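Local coordinates for protein minor fimbrium anchoring subunit Mfa2 (Porphyromonas gingivalis, PDB 5NFI) that fixes the minor (Mfa1) fimbriae to the bacterial outer membrane through its interaction with Mfa1 and regulates their length, at residues A[11-16]-A[244-249]; A[112-117]-A[140-145]; A[146-151]-A[250-255]; A[156-161]-A[217-222]. All blocks are in the same frame, centred on the assembly; numbering follows the deposited sequence.

Overall arrangement
From the N terminus, residues 11-16 follow strand 3-10 and pair with 244-249, so contact 1 closes the longest loop, with 227 residues between its segments. Contact 2 lies inside that loop: strands 113-122 and 133-151 form a hairpin, joined here at residues 112-117 and 140-145. Strand 133-151 runs on into contact 3, where residues 146-151 pair with 250-255. Contact 3 crosses contact 1 along the chain and encloses contact 4, between 156-161 and 217-222. Asn248 of contact 1 meets Arg140 and Arg145 of contact 2. Phe250 of contact 3 meets Leu244 of contact 1 and Arg145 O. Contact 4 lies at the surface, its centre about 28 Å from that of the chain.

Contact 1: A[11-16]-A[244-249]; sequences SQTECA and LRCIND
Cys15 and Cys246 reach across from two surface loops and join in a disulfide, with SG of Cys15 2.0 Å from SG of Cys246. The two half-cystines are turned alike: each SG stands anti to its own carbonyl carbon and beside its backbone N. The torsion about the S-S bond is 90°, the relaxed value for a disulfide. CB of Glu14 lies 3.9 Å from SG of Cys246 and packs beside the bridge. The Glu14 chain is extended and runs on past the bridge, with OE1 of Glu14 4.4 Å from CB of Arg245. The charged ends of Glu14 and Arg245 do not meet.

Thr13 approaches Cys246 by its hydroxyl. OG1 is anti to the backbone N (chi1 -171°), which turns it toward the second loop. From there OG1 of Thr13 gives a weak hydrogen bond of 3.4 Å to O of Cys246. The methyl, CG2, takes the place between the backbone N and the carbonyl carbon.

Arg140, on strand 133-151, bonds to Asn248 OD1 and Ile247 O, which ties the second loop to that strand. The bridge joins the loop after strand 3-10 to the loop before strand 249-258. Polar bonding between the two loops is slight, and the covalent S-S bond probably does most to hold them together.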
loop_
_atom_site.group_PDB
_atom_site.type_symbol
_atom_site.label_atom_id
_atom_site.label_comp_id
_atom_site.label_asym_id
_atom_site.label_seq_id
_atom_site.Cartn_x
_atom_site.Cartn_y
_atom_site.Cartn_z
ATOM N N SER A 11 5.208 12.605 -7.737
ATOM C CA SER A 11 5.639 11.504 -6.892
ATOM C C SER A 11 7.139 11.601 -6.653
ATOM O O SER A 11 7.950 11.433 -7.568
ATOM C CB SER A 11 5.278 10.157 -7.509
ATOM O OG SER A 11 5.513 9.095 -6.593
ATOM N N GLN A 12 7.496 11.896 -5.413
ATOM C CA GLN A 12 8.882 12.012 -5.031
ATOM C C GLN A 12 9.055 11.280 -3.726
ATOM O O GLN A 12 8.541 11.682 -2.684
ATOM C CB GLN A 12 9.303 13.467 -4.911
ATOM C CG GLN A 12 10.775 13.630 -4.657
ATOM C CD GLN A 12 11.276 14.997 -5.060
ATOM O OE1 GLN A 12 10.499 15.947 -5.210
ATOM N NE2 GLN A 12 12.585 15.104 -5.250
ATOM N N THR A 13 9.805 10.200 -3.790
ATOM C CA THR A 13 9.690 9.187 -2.772
ATOM C C THR A 13 10.362 9.476 -1.427
ATOM O O THR A 13 10.000 8.812 -0.447
ATOM C CB THR A 13 10.239 7.875 -3.281
ATOM O OG1 THR A 13 9.924 6.858 -2.333
ATOM C CG2 THR A 13 11.748 7.959 -3.471
ATOM N N GLU A 14 11.295 10.443 -1.403
ATOM C CA GLU A 14 12.162 10.805 -0.255
ATOM C C GLU A 14 13.620 10.423 -0.502
ATOM O O GLU A 14 14.530 11.102 -0.051
ATOM C CB GLU A 14 11.700 10.168 1.057
ATOM C CG GLU A 14 12.667 10.218 2.212
ATOM C CD GLU A 14 12.052 9.613 3.460
ATOM O OE1 GLU A 14 10.811 9.768 3.648
ATOM O OE2 GLU A 14 12.805 8.955 4.227
ATOM N N CYS A 15 13.840 9.318 -1.201
ATOM C CA CYS A 15 15.177 8.990 -1.681
ATOM C C CYS A 15 15.365 9.515 -3.102
ATOM O O CYS A 15 16.450 9.414 -3.670
ATOM C CB CYS A 15 15.430 7.480 -1.641
ATOM S SG CYS A 15 14.674 6.631 -0.239
ATOM N N ALA A 16 14.306 10.073 -3.676
ATOM C CA ALA A 16 14.376 10.624 -5.022
ATOM C C ALA A 16 14.850 12.077 -4.984
ATOM O O ALA A 16 14.410 12.863 -4.144
ATOM C CB ALA A 16 13.025 10.517 -5.709
ATOM N N LEU A 244 11.273 1.066 3.778
ATOM C CA LEU A 244 9.906 0.854 3.295
ATOM C C LEU A 244 9.264 2.116 2.728
ATOM O O LEU A 244 8.315 2.043 1.957
ATOM C CB LEU A 244 9.021 0.334 4.418
ATOM C CG LEU A 244 9.410 -0.968 5.083
ATOM C CD1 LEU A 244 8.422 -1.269 6.183
ATOM C CD2 LEU A 244 9.414 -2.056 4.040
ATOM N N ARG A 245 9.770 3.279 3.124
ATOM C CA ARG A 245 9.146 4.525 2.717
ATOM C C ARG A 245 9.681 5.010 1.383
ATOM O O ARG A 245 9.248 6.041 0.890
ATOM C CB ARG A 245 9.307 5.597 3.797
ATOM C CG ARG A 245 9.077 5.093 5.238
ATOM C CD ARG A 245 7.857 4.132 5.374
ATOM N NE ARG A 245 6.740 4.452 4.480
ATOM C CZ ARG A 245 5.727 3.627 4.226
ATOM N NH1 ARG A 245 5.704 2.413 4.762
ATOM N NH2 ARG A 245 4.758 3.997 3.398
ATOM N N CYS A 246 10.573 4.242 0.761
ATOM C CA CYS A 246 11.123 4.620 -0.543
ATOM C C CYS A 246 11.030 3.492 -1.547
ATOM O O CYS A 246 11.239 3.703 -2.740
ATOM C CB CYS A 246 12.588 5.055 -0.417
ATOM S SG CYS A 246 12.880 6.426 0.697
ATOM N N ILE A 247 10.719 2.292 -1.068
ATOM C CA ILE A 247 10.779 1.108 -1.920
ATOM C C ILE A 247 9.436 0.376 -1.969
ATOM O O ILE A 247 8.615 0.530 -1.067
ATOM C CB ILE A 247 11.900 0.155 -1.430
ATOM C CG1 ILE A 247 12.347 -0.771 -2.551
ATOM C CG2 ILE A 247 11.465 -0.629 -0.211
ATOM C CD1 ILE A 247 13.010 -0.030 -3.695
ATOM N N ASN A 248 9.202 -0.406 -3.024
ATOM C CA ASN A 248 7.924 -1.125 -3.185
ATOM C C ASN A 248 8.060 -2.510 -3.820
ATOM O O ASN A 248 7.068 -3.131 -4.201
ATOM C CB ASN A 248 6.945 -0.287 -4.021
ATOM C CG ASN A 248 6.541 0.989 -3.330
ATOM O OD1 ASN A 248 7.148 2.045 -3.526
ATOM N ND2 ASN A 248 5.527 0.899 -2.491
ATOM N N ASP A 249 9.291 -2.991 -3.940
ATOM C CA ASP A 249 9.541 -4.306 -4.500
ATOM C C ASP A 249 10.484 -5.076 -3.605
ATOM O O ASP A 249 11.519 -4.566 -3.191
ATOM C CB ASP A 249 10.104 -4.188 -5.909
ATOM C CG ASP A 249 9.037 -3.833 -6.914
ATOM O OD1 ASP A 249 8.526 -2.702 -6.827
ATOM O OD2 ASP A 249 8.700 -4.681 -7.774
#

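Contact 2: A[112-117]-A[140-145]; sequences LWYATS and REYTNR
Tyr142 N gives a hydrogen bond of 2.8 Å to Leu112 O, nearly straight at 174°. This is one of the backbone bonds of an antiparallel beta hairpin made by strands 113-122 and 133-151. Tyr114 and Arg140 form a hydrogen-bonded pair, bonded in both directions, with N of Arg140 2.8 Å from O of Tyr114. Trp113 and Glu141 are the adjoining non-hydrogen-bonded pair.

Beyond this ladder, Thr143 takes over with its side chain. Its OG1 accepts from Leu112 N at 3.1 Å and donates to Glu141 OE2. CG of Glu141 is anti to N (chi1 -175°), and the extended chain takes the carboxylate out to Thr143 and Arg145. OE2 is gripped twice: Thr143 uses its anti lone pair, and Arg145 NH2 meets its syn lone pair in a salt bridge of 2.8 Å. These two bonds fix the rotation of the carboxylate and probably stabilise its negative charge. Arg145 also pairs with Asp249.

Packing differs on the two faces of the hairpin. Glu141 CB sits over one face of the Trp113 ring as a CH-pi contact, 3.8 Å from the centroid of the six-membered ring. The side chains of Tyr114 and Tyr142 run side by side in the same direction, with their ring planes 43° apart. The Tyr142 hydroxyl bonds to Gly174 O. Tyr114 CB lies over one face of the Tyr142 ring, 3.7 Å from its CZ.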
loop_
_atom_site.group_PDB
_atom_site.type_symbol
_atom_site.label_atom_id
_atom_site.label_comp_id
_atom_site.label_asym_id
_atom_site.label_seq_id
_atom_site.Cartn_x
_atom_site.Cartn_y
_atom_site.Cartn_z
ATOM N N LEU A 112 -1.645 1.311 -6.337
ATOM C CA LEU A 112 -2.557 2.108 -5.540
ATOM C C LEU A 112 -1.780 3.230 -4.918
ATOM O O LEU A 112 -0.703 3.001 -4.361
ATOM C CB LEU A 112 -3.227 1.275 -4.460
ATOM C CG LEU A 112 -4.209 2.070 -3.596
ATOM C CD1 LEU A 112 -5.494 2.285 -4.359
ATOM C CD2 LEU A 112 -4.466 1.377 -2.262
ATOM N N TRP A 113 -2.313 4.442 -4.994
ATOM C CA TRP A 113 -1.520 5.604 -4.589
ATOM C C TRP A 113 -2.223 6.527 -3.609
ATOM O O TRP A 113 -3.428 6.727 -3.706
ATOM C CB TRP A 113 -1.130 6.416 -5.814
ATOM C CG TRP A 113 -0.377 5.654 -6.844
ATOM C CD1 TRP A 113 -0.885 4.761 -7.744
ATOM C CD2 TRP A 113 1.024 5.747 -7.114
ATOM N NE1 TRP A 113 0.119 4.281 -8.545
ATOM C CE2 TRP A 113 1.301 4.875 -8.182
ATOM C CE3 TRP A 113 2.074 6.472 -6.544
ATOM C CZ2 TRP A 113 2.580 4.714 -8.696
ATOM C CZ3 TRP A 113 3.332 6.318 -7.056
ATOM C CH2 TRP A 113 3.580 5.442 -8.121
ATOM N N TYR A 114 -1.467 7.112 -2.683
ATOM C CA TYR A 114 -2.039 8.099 -1.782
ATOM C C TYR A 114 -1.225 9.399 -1.682
ATOM O O TYR A 114 -0.008 9.392 -1.732
ATOM C CB TYR A 114 -2.220 7.519 -0.381
ATOM C CG TYR A 114 -2.767 8.572 0.546
ATOM C CD1 TYR A 114 -4.082 9.032 0.406
ATOM C CD2 TYR A 114 -1.967 9.162 1.504
ATOM C CE1 TYR A 114 -4.586 10.029 1.221
ATOM C CE2 TYR A 114 -2.461 10.155 2.320
ATOM C CZ TYR A 114 -3.767 10.588 2.172
ATOM O OH TYR A 114 -4.259 11.570 2.995
ATOM N N ALA A 115 -1.910 10.523 -1.541
ATOM C CA ALA A 115 -1.215 11.765 -1.235
ATOM C C ALA A 115 -1.975 12.586 -0.198
ATOM O O ALA A 115 -3.211 12.593 -0.175
ATOM C CB ALA A 115 -1.003 12.584 -2.499
ATOM N N THR A 116 -1.232 13.264 0.670
ATOM C CA THR A 116 -1.813 14.321 1.483
ATOM C C THR A 116 -1.184 15.619 1.022
ATOM O O THR A 116 0.036 15.723 0.935
ATOM C CB THR A 116 -1.569 14.133 2.989
ATOM O OG1 THR A 116 -2.139 12.887 3.431
ATOM C CG2 THR A 116 -2.198 15.275 3.768
ATOM N N SER A 117 -2.017 16.591 0.684
ATOM C CA SER A 117 -1.527 17.925 0.378
ATOM C C SER A 117 -1.192 18.662 1.677
ATOM O O SER A 117 -1.585 18.233 2.768
ATOM C CB SER A 117 -2.566 18.715 -0.411
ATOM O OG SER A 117 -3.531 19.263 0.473
ATOM N N ARG A 140 2.405 8.714 -2.985
ATOM C CA ARG A 140 3.220 7.598 -2.568
ATOM C C ARG A 140 2.501 6.308 -2.913
ATOM O O ARG A 140 1.302 6.171 -2.652
ATOM C CB ARG A 140 3.493 7.668 -1.069
ATOM C CG ARG A 140 4.175 6.432 -0.488
ATOM C CD ARG A 140 5.649 6.288 -0.879
ATOM N NE ARG A 140 6.171 5.057 -0.293
ATOM C CZ ARG A 140 6.774 4.086 -0.978
ATOM N NH1 ARG A 140 6.993 4.214 -2.281
ATOM N NH2 ARG A 140 7.176 2.991 -0.355
ATOM N N GLU A 141 3.224 5.360 -3.504
ATOM C CA GLU A 141 2.636 4.068 -3.835
ATOM C C GLU A 141 2.482 3.223 -2.586
ATOM O O GLU A 141 3.409 3.127 -1.786
ATOM C CB GLU A 141 3.470 3.317 -4.873
ATOM C CG GLU A 141 2.783 2.040 -5.308
ATOM C CD GLU A 141 3.582 1.235 -6.301
ATOM O OE1 GLU A 141 4.663 1.729 -6.717
ATOM O OE2 GLU A 141 3.115 0.122 -6.665
ATOM N N TYR A 142 1.302 2.615 -2.446
ATOM C CA TYR A 142 0.934 1.802 -1.293
ATOM C C TYR A 142 0.979 0.304 -1.610
ATOM O O TYR A 142 1.120 -0.509 -0.701
ATOM C CB TYR A 142 -0.474 2.145 -0.814
ATOM C CG TYR A 142 -0.568 3.230 0.231
ATOM C CD1 TYR A 142 0.456 4.155 0.414
ATOM C CD2 TYR A 142 -1.690 3.324 1.047
ATOM C CE1 TYR A 142 0.361 5.135 1.378
ATOM C CE2 TYR A 142 -1.790 4.295 2.007
ATOM C CZ TYR A 142 -0.768 5.196 2.171
ATOM O OH TYR A 142 -0.887 6.167 3.143
ATOM N N THR A 143 0.801 -0.052 -2.888
ATOM C CA THR A 143 1.014 -1.427 -3.317
ATOM C C THR A 143 2.501 -1.811 -3.210
ATOM O O THR A 143 3.413 -0.976 -3.368
ATOM C CB THR A 143 0.554 -1.687 -4.760
ATOM O OG1 THR A 143 0.709 -0.493 -5.530
ATOM C CG2 THR A 143 -0.891 -2.176 -4.818
ATOM N N ASN A 144 2.731 -3.083 -2.919
ATOM C CA ASN A 144 4.071 -3.632 -2.824
ATOM C C ASN A 144 4.070 -4.944 -3.534
ATOM O O ASN A 144 3.152 -5.728 -3.368
ATOM C CB ASN A 144 4.498 -3.820 -1.381
ATOM C CG ASN A 144 4.672 -2.523 -0.667
ATOM O OD1 ASN A 144 5.677 -1.841 -0.847
ATOM N ND2 ASN A 144 3.711 -2.185 0.186
ATOM N N ARG A 145 5.095 -5.164 -4.334
ATOM C CA ARG A 145 5.274 -6.413 -5.044
ATOM C C ARG A 145 6.349 -7.189 -4.316
ATOM O O ARG A 145 7.474 -6.718 -4.164
ATOM C CB ARG A 145 5.649 -6.167 -6.509
ATOM C CG ARG A 145 4.529 -5.526 -7.314
ATOM C CD ARG A 145 5.076 -4.784 -8.514
ATOM N NE ARG A 145 5.825 -3.595 -8.111
ATOM C CZ ARG A 145 5.272 -2.420 -7.806
ATOM N NH1 ARG A 145 6.040 -1.397 -7.439
ATOM N NH2 ARG A 145 3.952 -2.262 -7.866
#

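Contact 3: A[146-151]-A[250-255]; sequences VTVSVD and FDIRLV
The guanidinium of Arg253 meets Asp151 at its edge. On one face it carries CG2 of Val255, 3.5 Å above the plane and over its centre. CB of Asp151 also lies at the edge, in plane. The carboxylate is turned almost at right angles to the guanidinium (79°). OD2 of Asp151, tilted 25° from the guanidinium plane, accepts from Arg253 NH2 at 2.9 Å through the anti lone pair, with a weak second bond from NE. Arg253 is extended from CG to NE, with CG anti to the backbone N, and this brings the group level with Asp151. The other oxygen, OD1, bonds to Thr195. The Phe250 ring meets CG2 of Val146 obliquely.

The two segments are neighbouring parallel strands, 15° apart in direction. Five backbone hydrogen bonds link them. They begin with Thr147 N to Phe250 O and end with Asp151 N to Leu254 O at 2.8 Å.

Valines and larger apolar residues pack together on the face of Val146, Val148 and Val150. CD1 of Ile252 rests 3.6 Å from CG1 of Val146. CD1 of Leu254 touches both CG2 of Val150, at 3.8 Å, and CG1 of Val148. Leu213 and Val215 of strand 211-217 pack onto this face. One side of the pair is therefore held by apolar packing. The face of Thr147, Ser149 and Asp151 is mostly polar, though Val255 shares it, and its ion pair has an aspartate held at both oxygens.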
loop_
_atom_site.group_PDB
_atom_site.type_symbol
_atom_site.label_atom_id
_atom_site.label_comp_id
_atom_site.label_asym_id
_atom_site.label_seq_id
_atom_site.Cartn_x
_atom_site.Cartn_y
_atom_site.Cartn_z
ATOM N N VAL A 146 5.985 -8.367 -3.838
ATOM C CA VAL A 146 6.866 -9.147 -2.992
ATOM C C VAL A 146 7.085 -10.536 -3.569
ATOM O O VAL A 146 6.155 -11.340 -3.636
ATOM C CB VAL A 146 6.308 -9.280 -1.554
ATOM C CG1 VAL A 146 7.363 -9.869 -0.642
ATOM C CG2 VAL A 146 5.847 -7.934 -1.017
ATOM N N THR A 147 8.319 -10.804 -3.984
ATOM C CA THR A 147 8.706 -12.113 -4.472
ATOM C C THR A 147 9.433 -12.893 -3.371
ATOM O O THR A 147 10.327 -12.364 -2.690
ATOM C CB THR A 147 9.615 -12.004 -5.700
ATOM O OG1 THR A 147 9.081 -11.026 -6.600
ATOM C CG2 THR A 147 9.723 -13.342 -6.412
ATOM N N VAL A 148 9.061 -14.151 -3.201
ATOM C CA VAL A 148 9.660 -14.963 -2.169
ATOM C C VAL A 148 10.071 -16.316 -2.734
ATOM O O VAL A 148 9.289 -16.976 -3.405
ATOM C CB VAL A 148 8.700 -15.172 -0.992
ATOM C CG1 VAL A 148 9.321 -16.105 0.045
ATOM C CG2 VAL A 148 8.338 -13.843 -0.368
ATOM N N SER A 149 11.310 -16.714 -2.465
ATOM C CA SER A 149 11.779 -18.033 -2.847
ATOM C C SER A 149 12.165 -18.803 -1.601
ATOM O O SER A 149 12.827 -18.260 -0.709
ATOM C CB SER A 149 12.973 -17.937 -3.797
ATOM O OG SER A 149 12.801 -16.895 -4.738
ATOM N N VAL A 150 11.726 -20.057 -1.527
ATOM C CA VAL A 150 12.268 -20.987 -0.545
ATOM C C VAL A 150 13.174 -21.964 -1.269
ATOM O O VAL A 150 12.781 -22.612 -2.243
ATOM C CB VAL A 150 11.180 -21.724 0.227
ATOM C CG1 VAL A 150 11.806 -22.696 1.211
ATOM C CG2 VAL A 150 10.350 -20.726 0.981
ATOM N N ASP A 151 14.400 -22.028 -0.770
ATOM C CA ASP A 151 15.519 -22.667 -1.432
ATOM C C ASP A 151 16.007 -23.920 -0.714
ATOM O O ASP A 151 15.892 -24.042 0.511
ATOM C CB ASP A 151 16.675 -21.675 -1.535
ATOM C CG ASP A 151 17.452 -21.837 -2.800
ATOM O OD1 ASP A 151 16.837 -22.202 -3.821
ATOM O OD2 ASP A 151 18.674 -21.607 -2.779
ATOM N N PHE A 250 10.119 -6.308 -3.287
ATOM C CA PHE A 250 10.858 -7.038 -2.275
ATOM C C PHE A 250 11.209 -8.446 -2.750
ATOM O O PHE A 250 10.329 -9.294 -2.894
ATOM C CB PHE A 250 10.057 -7.082 -0.970
ATOM C CG PHE A 250 9.847 -5.732 -0.344
ATOM C CD1 PHE A 250 8.755 -4.943 -0.707
ATOM C CD2 PHE A 250 10.734 -5.244 0.604
ATOM C CE1 PHE A 250 8.556 -3.693 -0.143
ATOM C CE2 PHE A 250 10.547 -3.982 1.182
ATOM C CZ PHE A 250 9.449 -3.204 0.801
ATOM N N ASP A 251 12.492 -8.677 -3.025
ATOM C CA ASP A 251 12.950 -10.015 -3.370
ATOM C C ASP A 251 13.430 -10.667 -2.084
ATOM O O ASP A 251 14.360 -10.188 -1.444
ATOM C CB ASP A 251 14.057 -10.005 -4.423
ATOM C CG ASP A 251 14.074 -11.287 -5.253
ATOM O OD1 ASP A 251 13.298 -12.209 -4.922
ATOM O OD2 ASP A 251 14.852 -11.398 -6.230
ATOM N N ILE A 252 12.752 -11.740 -1.695
ATOM C CA ILE A 252 13.018 -12.408 -0.428
ATOM C C ILE A 252 13.466 -13.831 -0.660
ATOM O O ILE A 252 12.823 -14.585 -1.410
ATOM C CB ILE A 252 11.776 -12.423 0.478
ATOM C CG1 ILE A 252 11.222 -11.003 0.618
ATOM C CG2 ILE A 252 12.106 -13.063 1.833
ATOM C CD1 ILE A 252 10.040 -10.899 1.529
ATOM N N ARG A 253 14.578 -14.198 -0.033
ATOM C CA ARG A 253 15.022 -15.580 -0.090
ATOM C C ARG A 253 14.986 -16.241 1.281
ATOM O O ARG A 253 15.475 -15.698 2.269
ATOM C CB ARG A 253 16.420 -15.685 -0.679
ATOM C CG ARG A 253 16.887 -17.121 -0.774
ATOM C CD ARG A 253 18.184 -17.230 -1.520
ATOM N NE ARG A 253 18.715 -18.574 -1.405
ATOM C CZ ARG A 253 19.960 -18.853 -1.025
ATOM N NH1 ARG A 253 20.809 -17.868 -0.742
ATOM N NH2 ARG A 253 20.360 -20.116 -0.949
ATOM N N LEU A 254 14.379 -17.415 1.326
ATOM C CA LEU A 254 14.355 -18.226 2.529
ATOM C C LEU A 254 15.197 -19.473 2.293
ATOM O O LEU A 254 14.901 -20.276 1.410
ATOM C CB LEU A 254 12.924 -18.587 2.890
ATOM C CG LEU A 254 12.032 -17.364 3.099
ATOM C CD1 LEU A 254 10.579 -17.762 3.410
ATOM C CD2 LEU A 254 12.629 -16.473 4.186
ATOM N N VAL A 255 16.279 -19.606 3.047
ATOM C CA VAL A 255 17.115 -20.783 2.908
ATOM C C VAL A 255 16.649 -21.859 3.878
ATOM O O VAL A 255 16.679 -21.669 5.087
ATOM C CB VAL A 255 18.577 -20.460 3.155
ATOM C CG1 VAL A 255 19.434 -21.686 2.866
ATOM C CG2 VAL A 255 18.988 -19.282 2.278
#

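Contact 4: A[156-161]-A[217-222]; sequences PENYEI and HKPTGR
Lys218 lies along residues 157-160 and loses the most surface to the contact. Its backbone N donates to Asn158 O at 2.7 Å. Its side chain carries on past this bond: CG packs 3.5 Å from CB of Glu160, and the two side chains cross at about a right angle. CD of Lys218 lies close to the Glu160 carboxylate, but the charged ends are apart, with OE1 of Glu160 5.8 Å from NZ of Lys218. The bend at chi3 (-71°) turns the chain end toward the carbonyl of Glu157, and NZ of Lys218 comes 3.1 Å from O of Glu157.

His217 faces Tyr159 as an antiparallel, non-hydrogen-bonded pair where strands 159-165 and 211-217 meet. Opposite His217 stand two residues, Gly221 and Arg222: a G1 beta bulge in the turn leading to strand 222-228. The rings of His217 and Tyr159 form an edge-to-face pair with planes at 60°. CD2 of His217 is set over the Tyr159 face toward its rim, 3.5 Å from CZ. CG of His217 is anti to its backbone N (chi1 -176°), and the ring reaches over Tyr159 from there. CD of Pro219 covers one face of the His217 ring, over its centre.

Asn158 is the third main partner. Its CB lies 3.9 Å from NE2 of His217, and its side chain crosses Pro219 at about a right angle, with CG of Asn158 4.0 Å from CG of Pro219.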
loop_
_atom_site.group_PDB
_atom_site.type_symbol
_atom_site.label_atom_id
_atom_site.label_comp_id
_atom_site.label_asym_id
_atom_site.label_seq_id
_atom_site.Cartn_x
_atom_site.Cartn_y
_atom_site.Cartn_z
ATOM N N PRO A 156 9.721 -29.208 -3.461
ATOM C CA PRO A 156 9.272 -27.826 -3.234
ATOM C C PRO A 156 7.801 -27.600 -3.569
ATOM O O PRO A 156 7.234 -26.606 -3.134
ATOM C CB PRO A 156 10.168 -26.999 -4.170
ATOM C CG PRO A 156 10.631 -27.988 -5.222
ATOM C CD PRO A 156 10.740 -29.302 -4.519
ATOM N N GLU A 157 7.197 -28.500 -4.332
ATOM C CA GLU A 157 5.784 -28.392 -4.629
ATOM C C GLU A 157 4.905 -28.705 -3.410
ATOM O O GLU A 157 3.710 -28.408 -3.420
ATOM C CB GLU A 157 5.406 -29.319 -5.791
ATOM C CG GLU A 157 5.433 -30.808 -5.453
ATOM C CD GLU A 157 6.824 -31.399 -5.500
ATOM O OE1 GLU A 157 7.795 -30.620 -5.626
ATOM O OE2 GLU A 157 6.949 -32.641 -5.418
ATOM N N ASN A 158 5.489 -29.308 -2.375
ATOM C CA ASN A 158 4.741 -29.683 -1.171
ATOM C C ASN A 158 4.667 -28.522 -0.173
ATOM O O ASN A 158 4.041 -28.637 0.876
ATOM C CB ASN A 158 5.365 -30.910 -0.483
ATOM C CG ASN A 158 5.121 -32.230 -1.242
ATOM O OD1 ASN A 158 4.283 -32.315 -2.132
ATOM N ND2 ASN A 158 5.848 -33.268 -0.859
ATOM N N TYR A 159 5.304 -27.407 -0.500
ATOM C CA TYR A 159 5.323 -26.271 0.411
ATOM C C TYR A 159 4.607 -25.033 -0.152
ATOM O O TYR A 159 4.564 -24.793 -1.372
ATOM C CB TYR A 159 6.769 -25.933 0.781
ATOM C CG TYR A 159 7.468 -27.069 1.516
ATOM C CD1 TYR A 159 8.029 -28.138 0.823
ATOM C CD2 TYR A 159 7.554 -27.072 2.897
ATOM C CE1 TYR A 159 8.656 -29.166 1.481
ATOM C CE2 TYR A 159 8.177 -28.108 3.573
ATOM C CZ TYR A 159 8.727 -29.153 2.859
ATOM O OH TYR A 159 9.357 -30.175 3.532
ATOM N N GLU A 160 4.037 -24.255 0.755
ATOM C CA GLU A 160 3.219 -23.124 0.375
ATOM C C GLU A 160 3.658 -21.874 1.099
ATOM O O GLU A 160 3.787 -21.874 2.326
ATOM C CB GLU A 160 1.746 -23.402 0.668
ATOM C CG GLU A 160 0.919 -22.157 0.876
ATOM C CD GLU A 160 -0.521 -22.344 0.468
ATOM O OE1 GLU A 160 -1.016 -23.498 0.527
ATOM O OE2 GLU A 160 -1.154 -21.332 0.078
ATOM N N ILE A 161 3.892 -20.817 0.328
ATOM C CA ILE A 161 4.248 -19.532 0.882
ATOM C C ILE A 161 3.000 -18.669 1.000
ATOM O O ILE A 161 2.175 -18.587 0.073
ATOM C CB ILE A 161 5.320 -18.842 0.038
ATOM C CG1 ILE A 161 6.531 -19.788 -0.090
ATOM C CG2 ILE A 161 5.739 -17.528 0.686
ATOM C CD1 ILE A 161 7.613 -19.335 -1.045
ATOM N N HIS A 217 4.068 -26.764 5.147
ATOM C CA HIS A 217 4.078 -28.031 4.432
ATOM C C HIS A 217 2.632 -28.415 4.138
ATOM O O HIS A 217 1.905 -28.821 5.047
ATOM C CB HIS A 217 4.792 -29.108 5.258
ATOM C CG HIS A 217 4.930 -30.418 4.553
ATOM N ND1 HIS A 217 4.240 -31.545 4.937
ATOM C CD2 HIS A 217 5.672 -30.779 3.480
ATOM C CE1 HIS A 217 4.551 -32.543 4.131
ATOM N NE2 HIS A 217 5.417 -32.105 3.237
ATOM N N LYS A 218 2.215 -28.275 2.878
ATOM C CA LYS A 218 0.817 -28.458 2.474
ATOM C C LYS A 218 0.201 -29.824 2.824
ATOM O O LYS A 218 -0.925 -29.875 3.337
ATOM C CB LYS A 218 0.670 -28.221 0.961
ATOM C CG LYS A 218 0.924 -26.799 0.513
ATOM C CD LYS A 218 0.485 -26.581 -0.924
ATOM C CE LYS A 218 1.395 -27.296 -1.892
ATOM N NZ LYS A 218 0.696 -27.701 -3.162
ATOM N N PRO A 219 0.902 -30.942 2.511
ATOM C CA PRO A 219 0.248 -32.227 2.773
ATOM C C PRO A 219 -0.146 -32.424 4.242
ATOM O O PRO A 219 -1.169 -33.053 4.524
ATOM C CB PRO A 219 1.312 -33.238 2.356
ATOM C CG PRO A 219 2.092 -32.555 1.341
ATOM C CD PRO A 219 2.188 -31.141 1.814
ATOM N N THR A 220 0.636 -31.862 5.157
ATOM C CA THR A 220 0.428 -32.060 6.588
ATOM C C THR A 220 -0.189 -30.840 7.232
ATOM O O THR A 220 -0.852 -30.927 8.257
ATOM C CB THR A 220 1.752 -32.366 7.294
ATOM O OG1 THR A 220 2.731 -31.403 6.872
ATOM C CG2 THR A 220 2.239 -33.753 6.923
ATOM N N GLY A 221 0.048 -29.691 6.619
ATOM C CA GLY A 221 -0.407 -28.430 7.167
ATOM C C GLY A 221 0.580 -27.919 8.186
ATOM O O GLY A 221 0.334 -26.916 8.832
ATOM N N ARG A 222 1.704 -28.614 8.331
ATOM C CA ARG A 222 2.737 -28.206 9.279
ATOM C C ARG A 222 3.439 -26.932 8.838
ATOM O O ARG A 222 4.243 -26.941 7.902
ATOM C CB ARG A 222 3.769 -29.309 9.460
ATOM C CG ARG A 222 4.992 -28.873 10.251
ATOM C CD ARG A 222 6.156 -29.829 10.021
ATOM N NE ARG A 222 7.252 -29.592 10.951
ATOM C CZ ARG A 222 7.394 -30.229 12.110
ATOM N NH1 ARG A 222 6.500 -31.141 12.481
ATOM N NH2 ARG A 222 8.426 -29.954 12.902
#